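Local coordinates for protein putidaredoxin reductase (Pseudomonas putida, PDB 1Q1R) that probably carries electrons from NADH through its bound FAD to putidaredoxin, which in turn supplies cytochrome P450cam, at residues A85-R88 against D89-Q92; A139-I142 against R143-I147; T180-R183 against V184-V188; R187-P191 against P192-F196. All blocks are in the same frame, centred on the assembly; numbering follows the deposited sequence.

Contact 1. Residues A85-R88 against D89-Q92; sequences AINR and DRQQ
Asn87 and Arg90 meet because both side chains leave their backbones with CG anti to the carbonyl carbon: Asn87 has chi1 -90°, and Arg90 then folds back on itself, with chi2 at 100° and a second bend at chi3. The amide nitrogen ND2 of Asn87 ends up over the middle of one face of the guanidinium, 3.0 Å from Arg90 CZ, with the amide and guanidinium planes 64° apart. Both groups are donors, so this is contact over a face and not a hydrogen bond. Asp89 runs alongside Asn87, pointing the same way: its OD1 lies 3.3 Å from Asn87 CB, while OD2 offers its syn lone pair to Arg90 NH1 at 3.2 Å, a salt bridge tilted out of the guanidinium plane. The backbone beneath is a beta hairpin joining strands 83-87 and 92-95, closed by a G1 beta bulge in which Gln91 and Gln92 both face Asn87. Asn87 N binds Gln92 O at 2.8 Å almost straight, Gln92 N returns to Asn87 O at 3.1 Å, and Gln91 N adds a weak bond to that same oxygen. Arg88 turns elsewhere, to a salt bridge with Asp276 and a bond to Ala258 O, and Gln92 NE2 reaches Asp102. With an alanine in place of Asn87, the guanidinium of Arg90 would probably lose the group lying on its face and be freer to swing away from the turn. At this surface site, then, the backbone bonds define the hairpin, while the Asp89 carboxylate is likely to offset the arginine charge beside the amide.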
loop_
_atom_site.group_PDB
_atom_site.type_symbol
_atom_site.label_atom_id
_atom_site.label_comp_id
_atom_site.label_asym_id
_atom_site.label_seq_id
_atom_site.Cartn_x
_atom_site.Cartn_y
_atom_site.Cartn_z
ATOM N N ALA A 85 -0.380 20.759 -14.335
ATOM C CA ALA A 85 -0.133 21.872 -13.432
ATOM C C ALA A 85 -1.386 22.374 -12.739
ATOM O O ALA A 85 -2.506 22.142 -13.193
ATOM C CB ALA A 85 0.534 23.021 -14.192
ATOM N N ILE A 86 -1.177 23.067 -11.624
ATOM C CA ILE A 86 -2.270 23.639 -10.853
ATOM C C ILE A 86 -2.055 25.145 -10.772
ATOM O O ILE A 86 -0.944 25.604 -10.519
ATOM C CB ILE A 86 -2.301 23.097 -9.406
ATOM C CG1 ILE A 86 -2.342 21.568 -9.406
ATOM C CG2 ILE A 86 -3.515 23.651 -8.676
ATOM C CD1 ILE A 86 -2.145 20.963 -8.034
ATOM N N ASN A 87 -3.118 25.906 -11.002
ATOM C CA ASN A 87 -3.054 27.356 -10.915
ATOM C C ASN A 87 -3.951 27.769 -9.768
ATOM O O ASN A 87 -5.144 28.013 -9.944
ATOM C CB ASN A 87 -3.513 28.004 -12.222
ATOM C CG ASN A 87 -2.370 28.210 -13.190
ATOM O OD1 ASN A 87 -1.653 27.270 -13.525
ATOM N ND2 ASN A 87 -2.186 29.449 -13.642
ATOM N N ARG A 88 -3.355 27.823 -8.584
ATOM C CA ARG A 88 -4.059 28.173 -7.360
ATOM C C ARG A 88 -4.775 29.511 -7.478
ATOM O O ARG A 88 -5.902 29.667 -7.005
ATOM C CB ARG A 88 -3.057 28.192 -6.206
ATOM C CG ARG A 88 -2.334 26.861 -6.033
ATOM C CD ARG A 88 -1.107 26.995 -5.156
ATOM N NE ARG A 88 -1.425 27.590 -3.863
ATOM C CZ ARG A 88 -0.516 27.886 -2.942
ATOM N NH1 ARG A 88 0.767 27.637 -3.173
ATOM N NH2 ARG A 88 -0.887 28.435 -1.794
ATOM N N ASP A 89 -4.116 30.466 -8.123
ATOM C CA ASP A 89 -4.671 31.796 -8.319
ATOM C C ASP A 89 -6.030 31.768 -9.027
ATOM O O ASP A 89 -7.029 32.217 -8.466
ATOM C CB ASP A 89 -3.667 32.653 -9.096
ATOM C CG ASP A 89 -3.215 31.997 -10.387
ATOM O OD1 ASP A 89 -3.146 30.751 -10.439
ATOM O OD2 ASP A 89 -2.910 32.732 -11.350
ATOM N N ARG A 90 -6.076 31.237 -10.247
ATOM C CA ARG A 90 -7.342 31.167 -10.978
ATOM C C ARG A 90 -8.198 29.986 -10.537
ATOM O O ARG A 90 -9.378 29.901 -10.885
ATOM C CB ARG A 90 -7.103 31.066 -12.489
ATOM C CG ARG A 90 -6.657 32.362 -13.139
ATOM C CD ARG A 90 -5.155 32.395 -13.365
ATOM N NE ARG A 90 -4.763 31.660 -14.566
ATOM C CZ ARG A 90 -3.539 31.683 -15.089
ATOM N NH1 ARG A 90 -2.584 32.401 -14.514
ATOM N NH2 ARG A 90 -3.272 31.000 -16.193
ATOM N N GLN A 91 -7.598 29.085 -9.764
ATOM C CA GLN A 91 -8.289 27.891 -9.287
ATOM C C GLN A 91 -8.623 26.990 -10.471
ATOM O O GLN A 91 -9.789 26.731 -10.767
ATOM C CB GLN A 91 -9.570 28.270 -8.533
ATOM C CG GLN A 91 -9.335 28.764 -7.114
ATOM C CD GLN A 91 -10.617 29.199 -6.427
ATOM O OE1 GLN A 91 -11.609 28.469 -6.416
ATOM N NE2 GLN A 91 -10.599 30.391 -5.844
ATOM N N GLN A 92 -7.583 26.525 -11.152
ATOM C CA GLN A 92 -7.754 25.649 -12.302
ATOM C C GLN A 92 -6.636 24.626 -12.339
ATOM O O GLN A 92 -5.552 24.853 -11.801
ATOM C CB GLN A 92 -7.689 26.440 -13.614
ATOM C CG GLN A 92 -8.550 27.683 -13.688
ATOM C CD GLN A 92 -8.349 28.427 -14.998
ATOM O OE1 GLN A 92 -7.219 28.737 -15.381
ATOM N NE2 GLN A 92 -9.445 28.718 -15.691
#

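Contact 2. Residues A139-I142 against R143-I147; sequences AECI and RRQLI
Glu140 and Arg144 meet in a contact made by helix 136-144 and the residues after it, packed beside strands 130-132 and 241-244. The backbone bonds come first: Arg143 N to Ala139 O at 2.8 Å and Arg144 N to Glu140 O at 3.0 Å are regular helical links, after which Gln145 N bonds to Ile142 O, three residues back. Of the charged side chains, Arg144 bends at chi3 (-61°) and folds back along the helix, laying one guanidinium face over Glu140 O and Cys141 CA, with NH2 3.3 Å from that CA. Glu140 and Arg143 run side by side, but OE2 and NH1 stay 4.2 Å apart, beyond a salt bridge. Both turn instead to Tyr52: Glu140 OE2 bonds its hydroxyl, and Arg143 bonds its carbonyl oxygen and makes a cation-pi contact with its ring. The apolar contact is Ile142 CG2 to Leu146 CD2 at 4.0 Å; these two side chains also touch Ile243 and Leu241 of strand 241-244, respectively. Last is the amide of Gln145, whose NE2 also binds Asn128 O: it donates to Cys141 O at 3.0 Å from above the carbonyl plane, and lies 3.4 Å from Cys141 SG.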
loop_
_atom_site.group_PDB
_atom_site.type_symbol
_atom_site.label_atom_id
_atom_site.label_comp_id
_atom_site.label_asym_id
_atom_site.label_seq_id
_atom_site.Cartn_x
_atom_site.Cartn_y
_atom_site.Cartn_z
ATOM N N ALA A 139 0.306 -6.193 -14.122
ATOM C CA ALA A 139 -0.190 -7.461 -13.605
ATOM C C ALA A 139 -0.492 -8.482 -14.693
ATOM O O ALA A 139 -0.124 -9.643 -14.569
ATOM C CB ALA A 139 -1.441 -7.229 -12.735
ATOM N N GLU A 140 -1.159 -8.054 -15.759
ATOM C CA GLU A 140 -1.499 -8.977 -16.837
ATOM C C GLU A 140 -0.260 -9.421 -17.622
ATOM O O GLU A 140 -0.156 -10.586 -18.017
ATOM C CB GLU A 140 -2.571 -8.343 -17.736
ATOM C CG GLU A 140 -3.820 -7.978 -16.916
ATOM C CD GLU A 140 -5.038 -7.577 -17.744
ATOM O OE1 GLU A 140 -4.898 -6.812 -18.713
ATOM O OE2 GLU A 140 -6.150 -8.022 -17.402
ATOM N N CYS A 141 0.687 -8.506 -17.822
ATOM C CA CYS A 141 1.930 -8.835 -18.528
ATOM C C CYS A 141 2.690 -9.890 -17.721
ATOM O O CYS A 141 3.222 -10.858 -18.268
ATOM C CB CYS A 141 2.798 -7.581 -18.687
ATOM S SG CYS A 141 4.470 -7.880 -19.355
ATOM N N ILE A 142 2.739 -9.700 -16.407
ATOM C CA ILE A 142 3.416 -10.655 -15.544
ATOM C C ILE A 142 2.666 -11.993 -15.511
ATOM O O ILE A 142 3.262 -13.059 -15.703
ATOM C CB ILE A 142 3.539 -10.112 -14.098
ATOM C CG1 ILE A 142 4.592 -8.999 -14.042
ATOM C CG2 ILE A 142 3.905 -11.255 -13.136
ATOM C CD1 ILE A 142 4.499 -8.129 -12.796
ATOM N N ARG A 143 1.358 -11.948 -15.268
ATOM C CA ARG A 143 0.588 -13.189 -15.203
ATOM C C ARG A 143 0.749 -14.073 -16.438
ATOM O O ARG A 143 0.863 -15.294 -16.315
ATOM C CB ARG A 143 -0.898 -12.914 -14.996
ATOM C CG ARG A 143 -1.725 -14.205 -15.041
ATOM C CD ARG A 143 -3.004 -14.001 -15.812
ATOM N NE ARG A 143 -4.061 -13.503 -14.953
ATOM C CZ ARG A 143 -4.931 -12.557 -15.289
ATOM N NH1 ARG A 143 -4.881 -11.973 -16.490
ATOM N NH2 ARG A 143 -5.863 -12.211 -14.413
ATOM N N ARG A 144 0.743 -13.466 -17.623
ATOM C CA ARG A 144 0.892 -14.235 -18.859
ATOM C C ARG A 144 2.208 -15.001 -18.860
ATOM O O ARG A 144 2.337 -16.025 -19.523
ATOM C CB ARG A 144 0.851 -13.316 -20.093
ATOM C CG ARG A 144 -0.525 -12.717 -20.398
ATOM C CD ARG A 144 -0.549 -12.060 -21.780
ATOM N NE ARG A 144 0.414 -10.966 -21.902
ATOM C CZ ARG A 144 0.161 -9.699 -21.587
ATOM N NH1 ARG A 144 -1.033 -9.343 -21.129
ATOM N NH2 ARG A 144 1.109 -8.780 -21.729
ATOM N N GLN A 145 3.181 -14.503 -18.105
ATOM C CA GLN A 145 4.492 -15.132 -18.049
ATOM C C GLN A 145 4.755 -15.980 -16.805
ATOM O O GLN A 145 5.886 -16.407 -16.579
ATOM C CB GLN A 145 5.571 -14.058 -18.193
ATOM C CG GLN A 145 5.417 -13.260 -19.485
ATOM C CD GLN A 145 6.440 -12.162 -19.638
ATOM O OE1 GLN A 145 7.616 -12.425 -19.915
ATOM N NE2 GLN A 145 6.003 -10.919 -19.453
ATOM N N LEU A 146 3.734 -16.217 -15.989
ATOM C CA LEU A 146 3.934 -17.052 -14.802
ATOM C C LEU A 146 3.804 -18.489 -15.288
ATOM O O LEU A 146 2.769 -19.125 -15.131
ATOM C CB LEU A 146 2.885 -16.734 -13.730
ATOM C CG LEU A 146 3.020 -15.349 -13.087
ATOM C CD1 LEU A 146 1.969 -15.195 -11.996
ATOM C CD2 LEU A 146 4.419 -15.176 -12.494
ATOM N N ILE A 147 4.887 -18.987 -15.873
ATOM C CA ILE A 147 4.930 -20.314 -16.472
ATOM C C ILE A 147 5.706 -21.371 -15.698
ATOM O O ILE A 147 6.849 -21.150 -15.299
ATOM C CB ILE A 147 5.525 -20.193 -17.880
ATOM C CG1 ILE A 147 4.699 -19.175 -18.678
ATOM C CG2 ILE A 147 5.558 -21.554 -18.567
ATOM C CD1 ILE A 147 5.408 -18.627 -19.885
#

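Contact 3. Residues T180-R183 against V184-V188; sequences TAAR and VLERV
Arg183 and Glu186 are the two ends of a type II beta turn, in the loop that leads from strand 174-178 to helix 191-204. Leu185, with its positive phi of 56°, takes the third position of the turn. The backbone closure is only weak: Glu186 N reaches Arg183 O at 3.2 Å with a poorly directed N-H. The arginine side chain does more. Its CB sits against the backbone N of Val184, and chi1 of 56° places CG between the backbone N and the carbonyl carbon, which brings CG to 3.7 Å from Glu186 CB. From CG to NE the chain is extended and passes at about a right angle over the glutamate chain. NE is 4.4 Å from Glu186 OE2, which stands well out of the guanidinium plane; the opposite charges probably attract weakly across this gap, but no N-H points at the oxygen. Beyond NE one face of the guanidinium lies over Glu186 CA, to which NH1 comes within 3.4 Å. NH1 itself is held by Thr189 O just before helix 191-204 and Ser194 OG in its first turn, which fixes the tip, while Arg183 NH2 lies 3.2 Å from Glu186 O. The carboxylate of Glu186 lies beside two alanines, with OE2 3.6 Å from Ala182 CB and accepting a weak hydrogen bond from Ala182 N at 3.3 Å.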
loop_
_atom_site.group_PDB
_atom_site.type_symbol
_atom_site.label_atom_id
_atom_site.label_comp_id
_atom_site.label_asym_id
_atom_site.label_seq_id
_atom_site.Cartn_x
_atom_site.Cartn_y
_atom_site.Cartn_z
ATOM N N THR A 180 18.462 -6.493 -0.575
ATOM C CA THR A 180 19.720 -5.912 -0.138
ATOM C C THR A 180 19.847 -5.951 1.381
ATOM O O THR A 180 20.950 -6.053 1.916
ATOM C CB THR A 180 19.833 -4.459 -0.618
ATOM O OG1 THR A 180 18.649 -3.742 -0.245
ATOM C CG2 THR A 180 19.986 -4.411 -2.135
ATOM N N ALA A 181 18.714 -5.878 2.074
ATOM C CA ALA A 181 18.700 -5.905 3.534
ATOM C C ALA A 181 19.130 -7.269 4.064
ATOM O O ALA A 181 19.056 -8.274 3.355
ATOM C CB ALA A 181 17.309 -5.562 4.045
ATOM N N ALA A 182 19.569 -7.297 5.321
ATOM C CA ALA A 182 20.023 -8.528 5.963
ATOM C C ALA A 182 18.900 -9.540 6.174
ATOM O O ALA A 182 19.146 -10.741 6.300
ATOM C CB ALA A 182 20.682 -8.199 7.294
ATOM N N ARG A 183 17.667 -9.049 6.221
ATOM C CA ARG A 183 16.502 -9.908 6.406
ATOM C C ARG A 183 15.303 -9.233 5.754
ATOM O O ARG A 183 15.212 -8.006 5.736
ATOM C CB ARG A 183 16.244 -10.145 7.899
ATOM C CG ARG A 183 16.062 -8.879 8.729
ATOM C CD ARG A 183 16.061 -9.202 10.227
ATOM N NE ARG A 183 15.901 -8.008 11.058
ATOM C CZ ARG A 183 14.751 -7.362 11.241
ATOM N NH1 ARG A 183 13.640 -7.791 10.653
ATOM N NH2 ARG A 183 14.712 -6.282 12.010
ATOM N N VAL A 184 14.389 -10.025 5.205
ATOM C CA VAL A 184 13.219 -9.451 4.550
ATOM C C VAL A 184 12.363 -8.675 5.542
ATOM O O VAL A 184 12.287 -9.028 6.720
ATOM C CB VAL A 184 12.341 -10.543 3.887
ATOM C CG1 VAL A 184 13.149 -11.298 2.840
ATOM C CG2 VAL A 184 11.810 -11.498 4.937
ATOM N N LEU A 185 11.729 -7.609 5.063
ATOM C CA LEU A 185 10.862 -6.798 5.907
ATOM C C LEU A 185 11.611 -6.284 7.130
ATOM O O LEU A 185 11.013 -6.050 8.179
ATOM C CB LEU A 185 9.659 -7.639 6.355
ATOM C CG LEU A 185 8.753 -8.152 5.230
ATOM C CD1 LEU A 185 7.803 -9.216 5.755
ATOM C CD2 LEU A 185 7.989 -6.984 4.636
ATOM N N GLU A 186 12.921 -6.106 6.985
ATOM C CA GLU A 186 13.761 -5.638 8.083
ATOM C C GLU A 186 13.303 -4.344 8.746
ATOM O O GLU A 186 13.396 -4.197 9.964
ATOM C CB GLU A 186 15.208 -5.474 7.603
ATOM C CG GLU A 186 16.056 -4.572 8.494
ATOM C CD GLU A 186 17.539 -4.686 8.212
ATOM O OE1 GLU A 186 18.247 -3.668 8.346
ATOM O OE2 GLU A 186 18.003 -5.794 7.871
ATOM N N ARG A 187 12.798 -3.409 7.953
ATOM C CA ARG A 187 12.368 -2.130 8.496
ATOM C C ARG A 187 11.055 -2.119 9.275
ATOM O O ARG A 187 10.847 -1.247 10.120
ATOM C CB ARG A 187 12.291 -1.094 7.374
ATOM C CG ARG A 187 13.615 -0.856 6.671
ATOM C CD ARG A 187 13.548 0.376 5.788
ATOM N NE ARG A 187 13.081 1.541 6.539
ATOM C CZ ARG A 187 13.181 2.796 6.114
ATOM N NH1 ARG A 187 13.736 3.058 4.937
ATOM N NH2 ARG A 187 12.727 3.792 6.868
ATOM N N VAL A 188 10.176 -3.079 9.013
ATOM C CA VAL A 188 8.883 -3.090 9.692
ATOM C C VAL A 188 8.609 -4.251 10.645
ATOM O O VAL A 188 7.603 -4.244 11.354
ATOM C CB VAL A 188 7.736 -3.028 8.664
ATOM C CG1 VAL A 188 7.906 -1.800 7.782
ATOM C CG2 VAL A 188 7.725 -4.287 7.819
#

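Contact 4. Residues R187-P191 against P192-F196; sequences RVTAP and PVSAF
Thr189 packs against Val193 on the buried side of this helix start, CB to CG1 at 3.6 Å, because Val193 puts CG1 anti to its backbone N (chi1 173°). Tyr365 of strand 360-367 touches both residues, so this face of helix 191-204 is pressed onto the C-terminal sheet. Thr189 OG1 bonds Leu185 O, and Ser194 OG bonds Val184 O. Solvent reaches Pro191 and, in part, Pro192, though Tyr347 touches the first and Ile350 and Leu356 the second; Ala195 is exposed as well. The neighbouring rings are themselves close, Pro191 CB to Pro192 CD at 3.2 Å, so this side is loose in exposure alone. Pro192 CD rests 3.8 Å from Ala190 CB. A glycine in place of Pro192 would probably open a gap beside that methyl group and let the backbone turn more freely, since the ring now restrains phi. Ala190 is the N-cap residue, and its O accepts from Val193 N at 2.8 Å and Ser194 N at 3.1 Å; Pro191 O takes Ala195 N at 2.8 Å. Prolines suit the first two residues of the helix, whose N-H groups would have had no carbonyl four residues back within the helix to bind.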
loop_
_atom_site.group_PDB
_atom_site.type_symbol
_atom_site.label_atom_id
_atom_site.label_comp_id
_atom_site.label_asym_id
_atom_site.label_seq_id
_atom_site.Cartn_x
_atom_site.Cartn_y
_atom_site.Cartn_z
ATOM N N ARG A 187 12.798 -3.409 7.953
ATOM C CA ARG A 187 12.368 -2.130 8.496
ATOM C C ARG A 187 11.055 -2.119 9.275
ATOM O O ARG A 187 10.847 -1.247 10.120
ATOM C CB ARG A 187 12.291 -1.094 7.374
ATOM C CG ARG A 187 13.615 -0.856 6.671
ATOM C CD ARG A 187 13.548 0.376 5.788
ATOM N NE ARG A 187 13.081 1.541 6.539
ATOM C CZ ARG A 187 13.181 2.796 6.114
ATOM N NH1 ARG A 187 13.736 3.058 4.937
ATOM N NH2 ARG A 187 12.727 3.792 6.868
ATOM N N VAL A 188 10.176 -3.079 9.013
ATOM C CA VAL A 188 8.883 -3.090 9.692
ATOM C C VAL A 188 8.609 -4.251 10.645
ATOM O O VAL A 188 7.603 -4.244 11.354
ATOM C CB VAL A 188 7.736 -3.028 8.664
ATOM C CG1 VAL A 188 7.906 -1.800 7.782
ATOM C CG2 VAL A 188 7.725 -4.287 7.819
ATOM N N THR A 189 9.494 -5.240 10.679
ATOM C CA THR A 189 9.283 -6.374 11.567
ATOM C C THR A 189 10.510 -6.706 12.394
ATOM O O THR A 189 11.612 -6.236 12.117
ATOM C CB THR A 189 8.894 -7.641 10.787
ATOM O OG1 THR A 189 10.022 -8.106 10.035
ATOM C CG2 THR A 189 7.744 -7.349 9.839
ATOM N N ALA A 190 10.305 -7.528 13.417
ATOM C CA ALA A 190 11.393 -7.954 14.281
ATOM C C ALA A 190 12.028 -9.167 13.622
ATOM O O ALA A 190 11.373 -9.883 12.863
ATOM C CB ALA A 190 10.858 -8.319 15.665
ATOM N N PRO A 191 13.316 -9.413 13.900
ATOM C CA PRO A 191 14.058 -10.543 13.335
ATOM C C PRO A 191 13.313 -11.877 13.322
ATOM O O PRO A 191 13.231 -12.535 12.285
ATOM C CB PRO A 191 15.320 -10.577 14.190
ATOM C CG PRO A 191 15.563 -9.122 14.443
ATOM C CD PRO A 191 14.179 -8.621 14.797
ATOM N N PRO A 192 12.754 -12.296 14.470
ATOM C CA PRO A 192 12.034 -13.573 14.489
ATOM C C PRO A 192 10.842 -13.617 13.534
ATOM O O PRO A 192 10.398 -14.691 13.133
ATOM C CB PRO A 192 11.630 -13.721 15.957
ATOM C CG PRO A 192 11.507 -12.301 16.419
ATOM C CD PRO A 192 12.707 -11.646 15.792
ATOM N N VAL A 193 10.326 -12.447 13.173
ATOM C CA VAL A 193 9.203 -12.370 12.248
ATOM C C VAL A 193 9.743 -12.533 10.823
ATOM O O VAL A 193 9.115 -13.174 9.984
ATOM C CB VAL A 193 8.459 -11.023 12.387
ATOM C CG1 VAL A 193 7.405 -10.887 11.302
ATOM C CG2 VAL A 193 7.806 -10.940 13.759
ATOM N N SER A 194 10.911 -11.951 10.561
ATOM C CA SER A 194 11.544 -12.066 9.249
ATOM C C SER A 194 11.893 -13.534 9.066
ATOM O O SER A 194 11.720 -14.105 7.990
ATOM C CB SER A 194 12.828 -11.234 9.189
ATOM O OG SER A 194 12.549 -9.848 9.266
ATOM N N ALA A 195 12.382 -14.139 10.141
ATOM C CA ALA A 195 12.757 -15.544 10.130
ATOM C C ALA A 195 11.558 -16.394 9.738
ATOM O O ALA A 195 11.686 -17.345 8.967
ATOM C CB ALA A 195 13.268 -15.958 11.507
ATOM N N PHE A 196 10.390 -16.057 10.277
ATOM C CA PHE A 196 9.176 -16.800 9.958
ATOM C C PHE A 196 8.913 -16.759 8.447
ATOM O O PHE A 196 8.724 -17.801 7.815
ATOM C CB PHE A 196 7.979 -16.211 10.704
ATOM C CG PHE A 196 6.655 -16.654 10.159
ATOM C CD1 PHE A 196 6.194 -17.952 10.374
ATOM C CD2 PHE A 196 5.885 -15.786 9.391
ATOM C CE1 PHE A 196 4.978 -18.380 9.828
ATOM C CE2 PHE A 196 4.676 -16.198 8.842
ATOM C CZ PHE A 196 4.220 -17.497 9.059
#

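In the fold
Contacts 1, 2 and then the overlapping pair 3 and 4 follow along the chain, within the pyridine nucleotide-disulphide oxidoreductase region. Contacts 3 and 4 form one continuous unit: they share Arg187 and Val188, their centres lie only about 8 Å apart, and Arg183 NE packs against Pro191 CG at 3.6 Å. Contact 1 stands across the chain's centre from this pair, about 42 Å from contact 3 and about 46 Å from contact 4, centre to centre. Contact 2 lies about 27 Å from contact 3, again between centres. Three of the contacts have a side chain near the FAD: that of Ala139 is about 7 Å from it, that of Ile86 about 8 Å and that of Leu185 about 12 Å.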